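Serine/threonine-protein kinase pknE (Mycobacterium tuberculosis, PDB 2H34) phosphorylates serine and threonine residues of proteins using ATP, and probably supports survival of the bacterium in its host by suppressing apoptosis of infected macrophages. Local coordinates at residues L199-F207 with Q239-I247. Sequence-based numbering, arbitrary orientation.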
ATOM      1  N   LEU A 199       6.306 -11.582   1.912  1.00 85.39           N
ATOM      2  CA  LEU A 199       5.398 -12.715   1.922  1.00 84.97           C
ATOM      3  C   LEU A 199       4.258 -12.633   2.936  1.00 84.57           C
ATOM      4  O   LEU A 199       3.257 -13.344   2.781  1.00 84.31           O
ATOM      5  CB  LEU A 199       6.181 -14.007   2.131  1.00 85.11           C
ATOM      6  CG  LEU A 199       6.798 -14.643   0.887  1.00 85.36           C
ATOM      7  CD1 LEU A 199       7.933 -13.799   0.308  1.00 86.09           C
ATOM      8  CD2 LEU A 199       7.292 -16.024   1.231  1.00 85.43           C
ATOM      9  N   TYR A 200       4.400 -11.787   3.960  1.00 83.83           N
ATOM     10  CA  TYR A 200       3.370 -11.673   4.992  1.00 83.44           C
ATOM     11  C   TYR A 200       1.999 -11.349   4.415  1.00 83.07           C
ATOM     12  O   TYR A 200       0.982 -11.681   5.030  1.00 83.04           O
ATOM     13  CB  TYR A 200       3.703 -10.603   6.022  1.00 83.53           C
ATOM     14  CG  TYR A 200       4.905 -10.850   6.893  1.00 84.82           C
ATOM     15  CD1 TYR A 200       5.064 -12.052   7.576  1.00 85.74           C
ATOM     16  CD2 TYR A 200       5.872  -9.844   7.075  1.00 85.92           C
ATOM     17  CE1 TYR A 200       6.176 -12.268   8.395  1.00 87.65           C
ATOM     18  CE2 TYR A 200       6.983 -10.043   7.897  1.00 86.33           C
ATOM     19  CZ  TYR A 200       7.130 -11.256   8.556  1.00 87.65           C
ATOM     20  OH  TYR A 200       8.222 -11.472   9.369  1.00 87.97           O
ATOM     21  N   TYR A 201       1.975 -10.703   3.245  1.00 82.59           N
ATOM     22  CA  TYR A 201       0.736 -10.149   2.677  1.00 82.27           C
ATOM     23  C   TYR A 201       0.379 -10.719   1.297  1.00 83.03           C
ATOM     24  O   TYR A 201      -0.399 -10.120   0.550  1.00 82.74           O
ATOM     25  CB  TYR A 201       0.811  -8.602   2.657  1.00 81.60           C
ATOM     26  CG  TYR A 201       1.281  -8.046   3.986  1.00 79.03           C
ATOM     27  CD1 TYR A 201       2.631  -7.760   4.211  1.00 76.12           C
ATOM     28  CD2 TYR A 201       0.391  -7.883   5.040  1.00 76.30           C
ATOM     29  CE1 TYR A 201       3.069  -7.306   5.433  1.00 73.51           C
ATOM     30  CE2 TYR A 201       0.824  -7.425   6.272  1.00 74.88           C
ATOM     31  CZ  TYR A 201       2.162  -7.145   6.463  1.00 73.55           C
ATOM     32  OH  TYR A 201       2.583  -6.702   7.689  1.00 73.18           O
HETATM   33  N   MSE A 202       0.920 -11.894   0.977  1.00 84.02           N
HETATM   34  CA  MSE A 202       0.821 -12.421  -0.378  1.00 85.36           C
HETATM   35  C   MSE A 202      -0.173 -13.546  -0.570  1.00 84.96           C
HETATM   36  O   MSE A 202      -0.079 -14.595   0.070  1.00 85.11           O
HETATM   37  CB  MSE A 202       2.173 -12.879  -0.873  1.00 86.31           C
HETATM   38  CG  MSE A 202       2.899 -11.865  -1.697  1.00 91.07           C
HETATM   39 SE   MSE A 202       4.514 -12.724  -2.376  1.00105.84          SE
HETATM   40  CE  MSE A 202       5.686 -11.079  -2.336  1.00101.38           C
ATOM     41  N   ALA A 203      -1.108 -13.322  -1.489  1.00 84.55           N
ATOM     42  CA  ALA A 203      -2.064 -14.338  -1.912  1.00 83.68           C
ATOM     43  C   ALA A 203      -1.323 -15.536  -2.482  1.00 82.90           C
ATOM     44  O   ALA A 203      -0.226 -15.384  -3.015  1.00 82.86           O
ATOM     45  CB  ALA A 203      -3.031 -13.761  -2.944  1.00 83.64           C
ATOM     46  N   PRO A 204      -1.917 -16.733  -2.358  1.00 82.30           N
ATOM     47  CA  PRO A 204      -1.281 -17.933  -2.856  1.00 81.96           C
ATOM     48  C   PRO A 204      -1.115 -17.945  -4.375  1.00 81.97           C
ATOM     49  O   PRO A 204      -0.083 -18.390  -4.863  1.00 81.59           O
ATOM     50  CB  PRO A 204      -2.236 -19.034  -2.406  1.00 81.92           C
ATOM     51  CG  PRO A 204      -3.028 -18.435  -1.304  1.00 81.53           C
ATOM     52  CD  PRO A 204      -3.207 -17.042  -1.723  1.00 82.19           C
ATOM     53  N   GLU A 205      -2.100 -17.439  -5.116  1.00 82.28           N
ATOM     54  CA  GLU A 205      -2.061 -17.520  -6.587  1.00 82.72           C
ATOM     55  C   GLU A 205      -0.822 -16.863  -7.206  1.00 83.22           C
ATOM     56  O   GLU A 205      -0.502 -17.094  -8.379  1.00 83.36           O
ATOM     57  CB  GLU A 205      -3.338 -16.961  -7.223  1.00 82.40           C
ATOM     58  CG  GLU A 205      -3.574 -15.481  -6.976  1.00 82.35           C
ATOM     59  CD  GLU A 205      -4.407 -15.218  -5.735  1.00 81.44           C
ATOM     60  OE1 GLU A 205      -4.392 -16.047  -4.800  1.00 82.87           O
ATOM     61  OE2 GLU A 205      -5.084 -14.183  -5.696  1.00 79.38           O
ATOM     62  N   ARG A 206      -0.129 -16.057  -6.405  1.00 83.68           N
ATOM     63  CA  ARG A 206       1.065 -15.357  -6.856  1.00 84.08           C
ATOM     64  C   ARG A 206       2.301 -16.261  -6.940  1.00 84.01           C
ATOM     65  O   ARG A 206       3.233 -15.979  -7.698  1.00 83.88           O
ATOM     66  CB  ARG A 206       1.346 -14.182  -5.934  1.00 84.19           C
ATOM     67  CG  ARG A 206       0.223 -13.172  -5.868  1.00 86.16           C
ATOM     68  CD  ARG A 206       0.701 -11.877  -5.226  1.00 90.08           C
ATOM     69  NE  ARG A 206       1.981 -11.442  -5.781  1.00 92.44           N
ATOM     70  CZ  ARG A 206       2.669 -10.375  -5.380  1.00 94.35           C
ATOM     71  NH1 ARG A 206       2.218  -9.587  -4.401  1.00 93.78           N
ATOM     72  NH2 ARG A 206       3.828 -10.100  -5.971  1.00 96.00           N
ATOM     73  N   PHE A 207       2.308 -17.345  -6.167  1.00 83.97           N
ATOM     74  CA  PHE A 207       3.469 -18.242  -6.119  1.00 84.00           C
ATOM     75  C   PHE A 207       3.618 -19.159  -7.350  1.00 84.04           C
ATOM     76  O   PHE A 207       4.737 -19.539  -7.697  1.00 84.24           O
ATOM     77  CB  PHE A 207       3.527 -19.023  -4.791  1.00 83.77           C
ATOM     78  CG  PHE A 207       3.464 -18.138  -3.558  1.00 83.91           C
ATOM     79  CD1 PHE A 207       4.544 -17.333  -3.199  1.00 83.99           C
ATOM     80  CD2 PHE A 207       2.316 -18.096  -2.765  1.00 83.34           C
ATOM     81  CE1 PHE A 207       4.470 -16.491  -2.066  1.00 83.27           C
ATOM     82  CE2 PHE A 207       2.244 -17.280  -1.629  1.00 82.04           C
ATOM     83  CZ  PHE A 207       3.323 -16.476  -1.282  1.00 82.07           C
ATOM     84  N   GLN A 239      10.184 -17.336   5.753  1.00 76.02           N
ATOM     85  CA  GLN A 239       9.666 -17.219   4.391  1.00 76.07           C
ATOM     86  C   GLN A 239       9.058 -18.525   3.901  1.00 75.98           C
ATOM     87  O   GLN A 239       8.005 -18.510   3.287  1.00 76.07           O
ATOM     88  CB  GLN A 239      10.754 -16.756   3.420  1.00 76.19           C
ATOM     89  CG  GLN A 239      11.243 -15.331   3.644  1.00 76.86           C
ATOM     90  CD  GLN A 239      12.287 -14.880   2.611  1.00 77.70           C
ATOM     91  OE1 GLN A 239      13.307 -15.560   2.369  1.00 75.21           O
ATOM     92  NE2 GLN A 239      12.039 -13.709   2.008  1.00 77.20           N
ATOM     93  N   LEU A 240       9.721 -19.646   4.173  1.00 75.81           N
ATOM     94  CA  LEU A 240       9.193 -20.949   3.781  1.00 75.81           C
ATOM     95  C   LEU A 240       7.856 -21.251   4.473  1.00 76.07           C
ATOM     96  O   LEU A 240       6.822 -21.364   3.804  1.00 76.12           O
ATOM     97  CB  LEU A 240      10.225 -22.055   4.048  1.00 75.88           C
ATOM     98  CG  LEU A 240      10.104 -23.451   3.432  1.00 74.39           C
ATOM     99  CD1 LEU A 240      10.205 -23.425   1.917  1.00 72.96           C
ATOM    100  CD2 LEU A 240      11.209 -24.297   4.007  1.00 74.86           C
ATOM    101  N   SER A 241       7.873 -21.351   5.805  1.00 76.23           N
ATOM    102  CA  SER A 241       6.659 -21.634   6.581  1.00 76.61           C
ATOM    103  C   SER A 241       5.514 -20.635   6.314  1.00 76.53           C
ATOM    104  O   SER A 241       4.358 -21.034   6.228  1.00 76.98           O
ATOM    105  CB  SER A 241       6.969 -21.743   8.084  1.00 76.52           C
ATOM    106  OG  SER A 241       6.948 -20.468   8.720  1.00 77.65           O
ATOM    107  N   VAL A 242       5.833 -19.353   6.164  1.00 76.38           N
ATOM    108  CA  VAL A 242       4.809 -18.362   5.817  1.00 76.61           C
ATOM    109  C   VAL A 242       4.179 -18.633   4.450  1.00 76.60           C
ATOM    110  O   VAL A 242       2.955 -18.725   4.336  1.00 76.59           O
ATOM    111  CB  VAL A 242       5.345 -16.902   5.900  1.00 76.72           C
ATOM    112  CG1 VAL A 242       4.413 -15.918   5.197  1.00 75.85           C
ATOM    113  CG2 VAL A 242       5.509 -16.492   7.348  1.00 77.07           C
HETATM  114  N   MSE A 243       5.020 -18.768   3.424  1.00 76.82           N
HETATM  115  CA  MSE A 243       4.558 -19.085   2.071  1.00 77.11           C
HETATM  116  C   MSE A 243       3.607 -20.267   2.091  1.00 76.62           C
HETATM  117  O   MSE A 243       2.563 -20.235   1.418  1.00 76.72           O
HETATM  118  CB  MSE A 243       5.734 -19.413   1.157  1.00 77.50           C
HETATM  119  CG  MSE A 243       5.433 -19.283  -0.316  1.00 79.63           C
HETATM  120 SE   MSE A 243       6.565 -20.425  -1.405  1.00 88.70          SE
HETATM  121  CE  MSE A 243       8.375 -19.649  -1.041  1.00 87.95           C
ATOM    122  N   GLY A 244       3.978 -21.301   2.864  1.00 75.97           N
ATOM    123  CA  GLY A 244       3.134 -22.474   3.056  1.00 75.17           C
ATOM    124  C   GLY A 244       1.833 -22.154   3.779  1.00 74.65           C
ATOM    125  O   GLY A 244       0.743 -22.681   3.416  1.00 74.92           O
ATOM    126  N   ALA A 245       1.946 -21.282   4.793  1.00 73.75           N
ATOM    127  CA  ALA A 245       0.801 -20.995   5.642  1.00 73.34           C
ATOM    128  C   ALA A 245      -0.343 -20.395   4.819  1.00 73.49           C
ATOM    129  O   ALA A 245      -1.511 -20.758   4.995  1.00 73.32           O
ATOM    130  CB  ALA A 245       1.209 -20.072   6.769  1.00 73.17           C
ATOM    131  N   HIS A 246       0.016 -19.503   3.896  1.00 73.53           N
ATOM    132  CA  HIS A 246      -0.936 -18.842   2.997  1.00 73.56           C
ATOM    133  C   HIS A 246      -1.662 -19.831   2.091  1.00 73.49           C
ATOM    134  O   HIS A 246      -2.836 -19.650   1.750  1.00 73.62           O
ATOM    135  CB  HIS A 246      -0.207 -17.830   2.113  1.00 73.55           C
ATOM    136  CG  HIS A 246      -0.127 -16.455   2.696  1.00 74.25           C
ATOM    137  ND1 HIS A 246       1.070 -15.836   2.986  1.00 74.76           N
ATOM    138  CD2 HIS A 246      -1.097 -15.568   3.022  1.00 74.60           C
ATOM    139  CE1 HIS A 246       0.835 -14.630   3.469  1.00 74.54           C
ATOM    140  NE2 HIS A 246      -0.472 -14.439   3.493  1.00 74.65           N
ATOM    141  N   ILE A 247      -0.946 -20.863   1.677  1.00 73.14           N
ATOM    142  CA  ILE A 247      -1.498 -21.811   0.739  1.00 73.07           C
ATOM    143  C   ILE A 247      -2.487 -22.718   1.456  1.00 73.18           C
ATOM    144  O   ILE A 247      -3.489 -23.137   0.876  1.00 73.39           O
ATOM    145  CB  ILE A 247      -0.380 -22.616   0.037  1.00 72.83           C
ATOM    146  CG1 ILE A 247       0.325 -21.717  -0.983  1.00 72.19           C
ATOM    147  CG2 ILE A 247      -0.953 -23.854  -0.666  1.00 72.94           C
ATOM    148  CD1 ILE A 247       1.779 -22.057  -1.221  1.00 72.55           C
TER
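Met-243, modelled as selenomethionine, touches both Leu-199 and Phe-207. Its CB meets the CD2 branch of Leu-199 at 3.7 Å, the two side chains crossing at a slant. With CG anti to the backbone N (chi1 -160°), the next carbon is carried over one face of the Phe-207 ring. There CG makes a CH-pi contact, 3.5 Å from the ring centroid and near the ring normal, although displaced toward the rim. SE is set obliquely to the same ring, 4.6 Å from its centroid, in a Met-aromatic contact. The bend at chi3 (-64°) then turns CE off the ring, back on the Leu-199 side, where it lies 4.4 Å from CD2 of Leu-199. The side chains of Met-243 and Phe-207 run past each other in opposite directions. Leu-199 also places CB 4.0 Å from CG1 of Val-242. The residues 203-205 are the Ala-Pro-Glu motif that closes the activation segment of protein kinases, preceded by the P+1 loop, and helix 239-248 corresponds to helix αG of the C-lobe. Glu-205 forms the salt bridge to Arg-280 familiar from this fold, while Arg-206 pairs with Asp-159, the predicted proton acceptor. The pyrrolidine of Pro-204 turns to the helix, its CB 4.0 Å from CG1 of Ile-247. Ile-247 also reaches Phe-207, CD1 approaching CD2 of the ring obliquely at 4.3 Å. The imidazole of His-246 is buried against backbone carbonyls of residues 199-202. Met-202 O sits over one ring face, near its centre, whereas the carbonyl oxygen of Tyr-200 lies at the ring's edge. Tyr-235 packs edge-to-face with this imidazole, and Tyr-219 of helix 217-230 meets it with the planes inclined at about 50°.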